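Local coordinates for uncharacterized protein (Bacteroides ovatus, PDB 4IRT) that is of unknown function but has a BNR-repeat-like, probably beta-propeller fold and may act as a neuraminidase-like glycosidase, at residues A[58-66]-A[107-115]; A[65-76]-A[88-96]. One frame throughout, in Å; residues are numbered along the deposited sequence.

Contact 1: residues A[58-66]-A[107-115]; sequences WTLHRTQYQ and SLELGDKMP. With EDO (1,2-ethanediol), chain J.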
loop_
_atom_site.group_PDB
_atom_site.type_symbol
_atom_site.label_atom_id
_atom_site.label_comp_id
_atom_site.label_asym_id
_atom_site.label_seq_id
_atom_site.Cartn_x
_atom_site.Cartn_y
_atom_site.Cartn_z
ATOM N N TRP A 58 5.606 2.983 23.909
ATOM C CA TRP A 58 4.332 2.568 23.328
ATOM C C TRP A 58 3.342 2.065 24.377
ATOM O O TRP A 58 3.721 1.484 25.397
ATOM C CB TRP A 58 4.556 1.447 22.315
ATOM C CG TRP A 58 5.339 1.870 21.116
ATOM C CD1 TRP A 58 6.697 1.909 20.998
ATOM C CD2 TRP A 58 4.815 2.333 19.888
ATOM N NE1 TRP A 58 7.043 2.376 19.762
ATOM C CE2 TRP A 58 5.903 2.638 19.055
ATOM C CE3 TRP A 58 3.517 2.503 19.386
ATOM C CZ2 TRP A 58 5.735 3.115 17.748
ATOM C CZ3 TRP A 58 3.352 2.988 18.110
ATOM C CH2 TRP A 58 4.461 3.277 17.290
ATOM N N THR A 59 2.067 2.324 24.124
ATOM C CA THR A 59 0.998 1.635 24.784
ATOM C C THR A 59 0.533 0.597 23.791
ATOM O O THR A 59 0.181 0.918 22.672
ATOM C CB THR A 59 -0.123 2.614 25.165
ATOM O OG1 THR A 59 0.424 3.582 26.080
ATOM C CG2 THR A 59 -1.296 1.920 25.865
ATOM N N LEU A 60 0.555 -0.661 24.201
ATOM C CA LEU A 60 0.142 -1.757 23.304
ATOM C C LEU A 60 -1.072 -2.458 23.879
ATOM O O LEU A 60 -1.170 -2.641 25.103
ATOM C CB LEU A 60 1.273 -2.759 23.109
ATOM C CG LEU A 60 2.581 -2.192 22.554
ATOM C CD1 LEU A 60 3.667 -3.258 22.594
ATOM C CD2 LEU A 60 2.401 -1.609 21.161
ATOM N N HIS A 61 -2.005 -2.845 23.010
ATOM C CA HIS A 61 -3.271 -3.469 23.449
ATOM C C HIS A 61 -3.536 -4.673 22.566
ATOM O O HIS A 61 -3.694 -4.527 21.351
ATOM C CB HIS A 61 -4.440 -2.486 23.356
ATOM C CG HIS A 61 -5.777 -3.115 23.593
ATOM N ND1 HIS A 61 -6.159 -3.621 24.823
ATOM C CD2 HIS A 61 -6.817 -3.337 22.760
ATOM C CE1 HIS A 61 -7.392 -4.091 24.735
ATOM N NE2 HIS A 61 -7.795 -3.973 23.489
ATOM N N ARG A 62 -3.526 -5.861 23.170
ATOM C CA ARG A 62 -3.975 -7.065 22.457
ATOM C C ARG A 62 -5.507 -7.040 22.388
ATOM O O ARG A 62 -6.182 -7.038 23.426
ATOM C CB ARG A 62 -3.511 -8.340 23.157
ATOM C CG ARG A 62 -3.700 -9.560 22.260
ATOM C CD ARG A 62 -3.295 -10.855 22.921
ATOM N NE ARG A 62 -4.353 -11.346 23.773
ATOM C CZ ARG A 62 -4.387 -12.556 24.332
ATOM N NH1 ARG A 62 -3.406 -13.437 24.109
ATOM N NH2 ARG A 62 -5.434 -12.891 25.104
ATOM N N THR A 63 -6.047 -6.969 21.179
ATOM C CA THR A 63 -7.486 -6.901 20.990
ATOM C C THR A 63 -8.101 -8.293 21.181
ATOM O O THR A 63 -7.396 -9.280 21.439
ATOM C CB THR A 63 -7.863 -6.377 19.589
ATOM O OG1 THR A 63 -7.567 -7.387 18.597
ATOM C CG2 THR A 63 -7.091 -5.092 19.239
ATOM N N GLN A 64 -9.406 -8.348 20.993
ATOM C CA GLN A 64 -10.174 -9.563 21.156
ATOM C C GLN A 64 -10.168 -10.391 19.871
ATOM O O GLN A 64 -10.790 -11.455 19.825
ATOM C CB GLN A 64 -11.618 -9.211 21.545
ATOM C CG GLN A 64 -12.410 -8.444 20.466
ATOM C CD GLN A 64 -12.389 -6.944 20.672
ATOM O OE1 GLN A 64 -11.317 -6.363 20.868
ATOM N NE2 GLN A 64 -13.558 -6.300 20.583
ATOM N N TYR A 65 -9.484 -9.906 18.833
ATOM C CA TYR A 65 -9.520 -10.531 17.519
ATOM C C TYR A 65 -8.221 -11.222 17.140
ATOM O O TYR A 65 -7.139 -10.792 17.515
ATOM C CB TYR A 65 -9.859 -9.490 16.452
ATOM C CG TYR A 65 -11.199 -8.839 16.721
ATOM C CD1 TYR A 65 -12.370 -9.604 16.747
ATOM C CD2 TYR A 65 -11.303 -7.477 16.966
ATOM C CE1 TYR A 65 -13.605 -9.027 16.998
ATOM C CE2 TYR A 65 -12.541 -6.889 17.211
ATOM C CZ TYR A 65 -13.680 -7.671 17.231
ATOM O OH TYR A 65 -14.923 -7.123 17.487
ATOM N N GLN A 66 -8.386 -12.306 16.392
ATOM C CA GLN A 66 -7.298 -13.047 15.796
ATOM C C GLN A 66 -7.407 -13.018 14.297
ATOM O O GLN A 66 -8.490 -12.799 13.758
ATOM C CB GLN A 66 -7.344 -14.490 16.237
ATOM C CG GLN A 66 -6.900 -14.705 17.654
ATOM C CD GLN A 66 -7.014 -16.161 18.042
ATOM O OE1 GLN A 66 -8.093 -16.637 18.231
ATOM N NE2 GLN A 66 -5.885 -16.858 18.179
ATOM N N SER A 107 -8.769 5.619 21.278
ATOM C CA SER A 107 -8.726 4.381 22.040
ATOM C C SER A 107 -8.238 3.186 21.203
ATOM O O SER A 107 -8.607 3.012 20.030
ATOM C CB SER A 107 -10.095 4.058 22.615
ATOM O OG SER A 107 -10.075 2.807 23.281
ATOM N N LEU A 108 -7.440 2.341 21.850
ATOM C CA LEU A 108 -6.942 1.114 21.242
ATOM C C LEU A 108 -7.947 -0.016 21.389
ATOM O O LEU A 108 -7.787 -1.048 20.767
ATOM C CB LEU A 108 -5.614 0.698 21.887
ATOM C CG LEU A 108 -4.456 1.666 21.804
ATOM C CD1 LEU A 108 -3.256 1.059 22.503
ATOM C CD2 LEU A 108 -4.105 2.015 20.358
ATOM N N GLU A 109 -8.992 0.192 22.189
ATOM C CA GLU A 109 -10.039 -0.789 22.356
ATOM C C GLU A 109 -11.055 -0.659 21.231
ATOM O O GLU A 109 -11.487 0.446 20.876
ATOM C CB GLU A 109 -10.762 -0.595 23.680
ATOM C CG GLU A 109 -9.895 -0.710 24.914
ATOM C CD GLU A 109 -10.769 -0.682 26.147
ATOM O OE1 GLU A 109 -11.634 -1.591 26.315
ATOM O OE2 GLU A 109 -10.638 0.283 26.913
ATOM N N LEU A 110 -11.432 -1.817 20.694
ATOM C CA LEU A 110 -12.325 -1.939 19.577
ATOM C C LEU A 110 -13.683 -2.482 20.020
ATOM O O LEU A 110 -13.773 -3.257 20.950
ATOM C CB LEU A 110 -11.726 -2.931 18.583
ATOM C CG LEU A 110 -10.376 -2.558 17.966
ATOM C CD1 LEU A 110 -9.846 -3.688 17.092
ATOM C CD2 LEU A 110 -10.584 -1.284 17.158
ATOM N N GLY A 111 -14.737 -2.064 19.348
ATOM C CA GLY A 111 -16.042 -2.702 19.493
ATOM C C GLY A 111 -16.167 -3.978 18.667
ATOM O O GLY A 111 -15.176 -4.554 18.200
ATOM N N ASP A 112 -17.411 -4.396 18.461
ATOM C CA ASP A 112 -17.705 -5.573 17.670
ATOM C C ASP A 112 -17.451 -5.298 16.183
ATOM O O ASP A 112 -17.451 -4.144 15.724
ATOM C CB ASP A 112 -19.171 -6.000 17.842
ATOM C CG ASP A 112 -19.549 -6.318 19.280
ATOM O OD1 ASP A 112 -18.693 -6.539 20.143
ATOM O OD2 ASP A 112 -20.753 -6.380 19.532
ATOM N N LYS A 113 -17.260 -6.384 15.439
ATOM C CA LYS A 113 -17.245 -6.339 13.972
ATOM C C LYS A 113 -18.573 -5.775 13.466
ATOM O O LYS A 113 -19.638 -6.115 14.004
ATOM C CB LYS A 113 -16.985 -7.743 13.408
ATOM C CG LYS A 113 -15.568 -8.258 13.648
ATOM C CD LYS A 113 -15.340 -9.647 13.096
ATOM C CE LYS A 113 -13.892 -10.091 13.338
ATOM N NZ LYS A 113 -13.633 -11.509 12.907
HETATM N N MSE A 114 -18.495 -4.886 12.471
HETATM C CA MSE A 114 -19.632 -4.185 11.901
HETATM C C MSE A 114 -19.609 -4.230 10.386
HETATM O O MSE A 114 -18.551 -4.356 9.780
HETATM C CB MSE A 114 -19.578 -2.690 12.222
HETATM C CG MSE A 114 -19.643 -2.442 13.710
HETATM SE SE MSE A 114 -19.423 -0.506 14.029
HETATM C CE MSE A 114 -17.570 -0.296 13.549
ATOM N N PRO A 115 -20.785 -4.114 9.755
ATOM C CA PRO A 115 -20.837 -3.888 8.327
ATOM C C PRO A 115 -20.455 -2.462 7.986
ATOM O O PRO A 115 -20.370 -1.607 8.884
ATOM C CB PRO A 115 -22.309 -4.147 7.980
ATOM C CG PRO A 115 -23.065 -3.780 9.213
ATOM C CD PRO A 115 -22.133 -4.076 10.372
HETATM C C1 EDO J . -19.560 -1.989 18.315
HETATM O O1 EDO J . -19.505 -2.813 19.489
HETATM C C2 EDO J . -20.812 -2.282 17.522
HETATM O O2 EDO J . -21.847 -1.437 18.009
HETATM O O HOH W 1 -10.405 -4.369 22.123
HETATM O O HOH W 2 -16.187 -7.601 20.592
HETATM O O HOH W 3 -10.838 -12.332 12.407
#
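From Leu108 to Lys113 an irregular loop runs beside residues 59-65 in nearly the same direction, 13° apart end to end, and His61 faces Leu108 with CA atoms 6.3 Å apart. The CB atoms of His61 and Leu108 touch, and Leu108 CD1 reaches Thr59. CG of Glu109 lies over one face of the His61 ring. Leu110 CD1 meets Thr63 CG2 at 3.8 Å and packs near the Tyr65 ring. The chain of Gln64 is bent at its second torsion (chi2 -96°), which brings NE2 over the loop. NE2 donates a nearly straight bond to Leu110 O, 3.1 Å long, from above the carbonyl plane. Water 1 joins Gln64 OE1, His61 NE2 and Leu110 N. Tyr65 OH donates to Gly111 O at 2.7 Å, and this oxygen sits at the ring edge. Lys113 CE comes obliquely to Tyr65 CD1 and CE1. Lys113 NZ is hydrogen-bonded to Asn98 OD1 and to water 3. A phenylalanine in place of Tyr65 would probably keep the ring packing but leave Gly111 O without its hydroxyl partner. The arrangement is a connecting loop laid along the outermost strand 59-63 of a four-stranded antiparallel sheet, as in a beta-propeller blade.

Contact 2: residues A[65-76]-A[88-96]; sequences YQGNVKDAHNII and VSFDHHGHP. With EDO (1,2-ethanediol), chain L.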
loop_
_atom_site.group_PDB
_atom_site.type_symbol
_atom_site.label_atom_id
_atom_site.label_comp_id
_atom_site.label_asym_id
_atom_site.label_seq_id
_atom_site.Cartn_x
_atom_site.Cartn_y
_atom_site.Cartn_z
ATOM N N TYR A 65 -9.484 -9.906 18.833
ATOM C CA TYR A 65 -9.520 -10.531 17.519
ATOM C C TYR A 65 -8.221 -11.222 17.140
ATOM O O TYR A 65 -7.139 -10.792 17.515
ATOM C CB TYR A 65 -9.859 -9.490 16.452
ATOM C CG TYR A 65 -11.199 -8.839 16.721
ATOM C CD1 TYR A 65 -12.370 -9.604 16.747
ATOM C CD2 TYR A 65 -11.303 -7.477 16.966
ATOM C CE1 TYR A 65 -13.605 -9.027 16.998
ATOM C CE2 TYR A 65 -12.541 -6.889 17.211
ATOM C CZ TYR A 65 -13.680 -7.671 17.231
ATOM O OH TYR A 65 -14.923 -7.123 17.487
ATOM N N GLN A 66 -8.386 -12.306 16.392
ATOM C CA GLN A 66 -7.298 -13.047 15.796
ATOM C C GLN A 66 -7.407 -13.018 14.297
ATOM O O GLN A 66 -8.490 -12.799 13.758
ATOM C CB GLN A 66 -7.344 -14.490 16.237
ATOM C CG GLN A 66 -6.900 -14.705 17.654
ATOM C CD GLN A 66 -7.014 -16.161 18.042
ATOM O OE1 GLN A 66 -8.093 -16.637 18.231
ATOM N NE2 GLN A 66 -5.885 -16.858 18.179
ATOM N N GLY A 67 -6.279 -13.239 13.622
ATOM C CA GLY A 67 -6.289 -13.478 12.186
ATOM C C GLY A 67 -5.606 -14.781 11.772
ATOM O O GLY A 67 -4.796 -15.368 12.523
ATOM N N ASN A 68 -5.937 -15.252 10.581
ATOM C CA ASN A 68 -5.269 -16.424 9.997
ATOM C C ASN A 68 -3.891 -16.042 9.465
ATOM O O ASN A 68 -3.697 -15.913 8.281
ATOM C CB ASN A 68 -6.118 -17.025 8.893
ATOM C CG ASN A 68 -5.515 -18.283 8.331
ATOM O OD1 ASN A 68 -4.711 -18.949 8.998
ATOM N ND2 ASN A 68 -5.901 -18.630 7.107
ATOM N N VAL A 69 -2.954 -15.862 10.368
ATOM C CA VAL A 69 -1.626 -15.356 10.053
ATOM C C VAL A 69 -0.786 -16.288 9.161
ATOM O O VAL A 69 0.126 -15.831 8.490
ATOM C CB VAL A 69 -0.840 -14.988 11.342
ATOM C CG1 VAL A 69 -1.527 -13.817 12.058
ATOM C CG2 VAL A 69 -0.719 -16.170 12.283
ATOM N N LYS A 70 -1.127 -17.578 9.107
ATOM C CA LYS A 70 -0.511 -18.491 8.129
ATOM C C LYS A 70 -0.790 -18.160 6.671
ATOM O O LYS A 70 -0.077 -18.651 5.795
ATOM C CB LYS A 70 -0.932 -19.942 8.425
ATOM C CG LYS A 70 -0.296 -20.463 9.682
ATOM C CD LYS A 70 -0.674 -21.902 9.924
ATOM C CE LYS A 70 -0.367 -22.334 11.351
ATOM N NZ LYS A 70 1.088 -22.584 11.505
ATOM N N ASP A 71 -1.789 -17.318 6.396
ATOM C CA ASP A 71 -2.055 -16.784 5.053
ATOM C C ASP A 71 -1.618 -15.320 4.991
ATOM O O ASP A 71 -2.276 -14.418 5.546
ATOM C CB ASP A 71 -3.546 -16.921 4.714
ATOM C CG ASP A 71 -3.843 -16.666 3.266
ATOM O OD1 ASP A 71 -3.139 -15.864 2.625
ATOM O OD2 ASP A 71 -4.841 -17.235 2.757
ATOM N N ALA A 72 -0.508 -15.072 4.316
ATOM C CA ALA A 72 0.042 -13.712 4.197
ATOM C C ALA A 72 -0.850 -12.735 3.474
ATOM O O ALA A 72 -0.549 -11.542 3.460
ATOM C CB ALA A 72 1.419 -13.760 3.518
ATOM N N HIS A 73 -1.927 -13.202 2.827
ATOM C CA HIS A 73 -2.912 -12.278 2.277
ATOM C C HIS A 73 -3.698 -11.517 3.327
ATOM O O HIS A 73 -4.228 -10.421 3.051
ATOM C CB HIS A 73 -3.927 -12.996 1.395
ATOM C CG HIS A 73 -3.329 -13.559 0.145
ATOM N ND1 HIS A 73 -2.728 -14.796 0.102
ATOM C CD2 HIS A 73 -3.218 -13.041 -1.100
ATOM C CE1 HIS A 73 -2.263 -15.010 -1.118
ATOM N NE2 HIS A 73 -2.574 -13.973 -1.872
ATOM N N ASN A 74 -3.805 -12.130 4.504
ATOM C CA ASN A 74 -4.820 -11.781 5.493
ATOM C C ASN A 74 -4.428 -10.575 6.398
ATOM O O ASN A 74 -4.562 -10.597 7.634
ATOM C CB ASN A 74 -5.163 -13.008 6.330
ATOM C CG ASN A 74 -5.964 -14.046 5.564
ATOM O OD1 ASN A 74 -5.631 -14.397 4.418
ATOM N ND2 ASN A 74 -7.010 -14.562 6.198
ATOM N N ILE A 75 -3.962 -9.520 5.736
ATOM C CA ILE A 75 -3.368 -8.364 6.410
ATOM C C ILE A 75 -4.348 -7.497 7.194
ATOM O O ILE A 75 -5.571 -7.597 7.033
ATOM C CB ILE A 75 -2.619 -7.484 5.392
ATOM C CG1 ILE A 75 -3.595 -6.928 4.335
ATOM C CG2 ILE A 75 -1.518 -8.299 4.742
ATOM C CD1 ILE A 75 -3.958 -5.498 4.567
ATOM N N ILE A 76 -3.777 -6.630 8.005
ATOM C CA ILE A 76 -4.481 -5.595 8.746
ATOM C C ILE A 76 -4.186 -4.247 8.065
ATOM O O ILE A 76 -3.004 -3.862 7.875
ATOM C CB ILE A 76 -3.932 -5.477 10.180
ATOM C CG1 ILE A 76 -4.048 -6.791 10.959
ATOM C CG2 ILE A 76 -4.621 -4.327 10.936
ATOM C CD1 ILE A 76 -2.934 -6.956 11.986
ATOM N N VAL A 88 -10.306 -0.111 11.484
ATOM C CA VAL A 88 -9.413 -1.207 11.176
ATOM C C VAL A 88 -10.167 -2.356 10.514
ATOM O O VAL A 88 -11.263 -2.731 10.928
ATOM C CB VAL A 88 -8.646 -1.679 12.434
ATOM C CG1 VAL A 88 -9.593 -2.288 13.451
ATOM C CG2 VAL A 88 -7.534 -2.645 12.064
ATOM N N SER A 89 -9.555 -2.916 9.481
ATOM C CA SER A 89 -10.123 -4.012 8.731
ATOM C C SER A 89 -9.003 -5.026 8.507
ATOM O O SER A 89 -7.866 -4.655 8.217
ATOM C CB SER A 89 -10.743 -3.493 7.413
ATOM O OG SER A 89 -11.451 -4.518 6.720
ATOM N N PHE A 90 -9.316 -6.305 8.661
ATOM C CA PHE A 90 -8.269 -7.316 8.788
ATOM C C PHE A 90 -8.719 -8.705 8.398
ATOM O O PHE A 90 -9.901 -8.995 8.396
ATOM C CB PHE A 90 -7.778 -7.377 10.225
ATOM C CG PHE A 90 -8.874 -7.472 11.245
ATOM C CD1 PHE A 90 -9.579 -6.362 11.632
ATOM C CD2 PHE A 90 -9.193 -8.693 11.825
ATOM C CE1 PHE A 90 -10.603 -6.460 12.565
ATOM C CE2 PHE A 90 -10.222 -8.803 12.773
ATOM C CZ PHE A 90 -10.914 -7.681 13.147
ATOM N N ASP A 91 -7.745 -9.554 8.128
ATOM C CA ASP A 91 -7.934 -11.007 8.087
ATOM C C ASP A 91 -8.891 -11.514 6.998
ATOM O O ASP A 91 -9.841 -12.288 7.277
ATOM C CB ASP A 91 -8.396 -11.512 9.467
ATOM C CG ASP A 91 -8.441 -13.032 9.532
ATOM O OD1 ASP A 91 -7.599 -13.673 8.864
ATOM O OD2 ASP A 91 -9.327 -13.581 10.209
ATOM N N HIS A 92 -8.623 -11.120 5.756
ATOM C CA HIS A 92 -9.399 -11.596 4.631
ATOM C C HIS A 92 -8.575 -12.260 3.528
ATOM O O HIS A 92 -7.522 -11.748 3.091
ATOM C CB HIS A 92 -10.110 -10.463 3.913
ATOM C CG HIS A 92 -10.799 -9.471 4.796
ATOM N ND1 HIS A 92 -10.179 -8.317 5.226
ATOM C CD2 HIS A 92 -12.078 -9.408 5.244
ATOM C CE1 HIS A 92 -11.047 -7.591 5.914
ATOM N NE2 HIS A 92 -12.206 -8.226 5.933
ATOM N N HIS A 93 -9.169 -13.300 2.962
ATOM C CA HIS A 93 -8.742 -13.836 1.677
ATOM C C HIS A 93 -9.936 -14.474 0.999
ATOM O O HIS A 93 -10.034 -15.701 0.909
ATOM C CB HIS A 93 -7.599 -14.817 1.852
ATOM C CG HIS A 93 -6.941 -15.190 0.565
ATOM N ND1 HIS A 93 -5.963 -16.157 0.484
ATOM C CD2 HIS A 93 -7.139 -14.745 -0.699
ATOM C CE1 HIS A 93 -5.571 -16.275 -0.770
ATOM N NE2 HIS A 93 -6.268 -15.433 -1.510
ATOM N N GLY A 94 -10.877 -13.617 0.610
ATOM C CA GLY A 94 -12.155 -13.997 0.056
ATOM C C GLY A 94 -13.191 -14.320 1.121
ATOM O O GLY A 94 -13.863 -15.340 1.025
ATOM N N HIS A 95 -13.301 -13.476 2.147
ATOM C CA HIS A 95 -14.096 -13.780 3.329
ATOM C C HIS A 95 -15.018 -12.624 3.641
ATOM O O HIS A 95 -14.774 -11.518 3.193
ATOM C CB HIS A 95 -13.199 -13.986 4.566
ATOM C CG HIS A 95 -12.356 -15.212 4.502
ATOM N ND1 HIS A 95 -11.043 -15.175 4.105
ATOM C CD2 HIS A 95 -12.624 -16.512 4.791
ATOM C CE1 HIS A 95 -10.536 -16.398 4.122
ATOM N NE2 HIS A 95 -11.470 -17.226 4.556
ATOM N N PRO A 96 -16.017 -12.853 4.506
ATOM C CA PRO A 96 -16.859 -11.729 4.903
ATOM C C PRO A 96 -16.050 -10.617 5.558
ATOM O O PRO A 96 -15.041 -10.885 6.216
ATOM C CB PRO A 96 -17.830 -12.366 5.907
ATOM C CG PRO A 96 -17.956 -13.773 5.418
ATOM C CD PRO A 96 -16.564 -14.144 4.969
HETATM C C1 EDO L . -10.580 -15.526 7.744
HETATM O O1 EDO L . -10.759 -16.793 8.440
HETATM C C2 EDO L . -11.798 -14.615 7.880
HETATM O O2 EDO L . -11.819 -13.924 9.146
HETATM O O HOH W 3 -10.838 -12.332 12.407
HETATM O O HOH W 4 -6.512 -9.379 2.429
HETATM O O HOH W 5 -7.277 -8.620 5.101
#
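The rings of His73 and His93 stack face to face, with centroids 3.9 Å apart and planes at 20°. His73 CG lies over the centre of the His93 ring, and His93 CE1 lies over the His73 ring toward its rim. Asp71 meets both rings at their edges. OD1 accepts a hydrogen bond from His73 ND1 on its syn lone pair, in the ring plane. OD2 accepts one from His93 ND1 at 2.8 Å, with the carboxylate and ring planes 81° apart. OD1 also accepts from His73 N, which closes an Asx turn. Asp71 CG is anti to the backbone N (chi1 -168°), and this carries the carboxylate across to His93. The ring of His95 has ethanediol over one face. His95 ND1 accepts from His93 N at 2.9 Å, in the ring plane.

Asp91 forms a second polar centre. Its OD1 is gripped by two donors from opposite faces of the carboxylate plane, Asn68 N and Asn74 ND2, each at 2.9 Å. The Asn74 bond is almost straight. OD2 binds water 3 and the ethanediol, which also bonds to Asn98. Asp91 N donates to Ile75 O at 3.1 Å. Waters 4 and 5 bridge the turn at 73-75 to His92.

Near strands 76-80 and 86-90 the contact becomes apolar. Ile76 CG2 meets Val88 CG2 at 3.5 Å, and Ile76 CG1 packs on Phe90 CB. The Phe90 ring lies obliquely to that of Tyr65.

Each aspartate thus ties its own part of the 65-76 loop to the 88-96 segment. The one carboxylate of Asp71, held by both ND1 atoms, fixes the turn of each ring and helps keep the two stacked.

Overall arrangement
Both contacts are partly buried and lie on the same side of the chain's centre. Contact 2 is the nearer: their centres lie about 15 Å (contact 2) and about 22 Å (contact 1) from the centre of the chain. Along the chain, contact 2 is nested inside the loop closed by contact 1. They share Tyr65 and Gln66 of strand 65-66, and water 3 serves both. They also touch directly, where Lys113 and Leu110 pack against Phe90 and Val88. In contact 1 a loop covers the outermost strand of the 28-63 sheet, mainly through leucine packing and bonds to backbone carbonyls. Contact 2 joins the loop before strand 76-80 to the end of strand 86-90, and is richer in carboxylates and histidines.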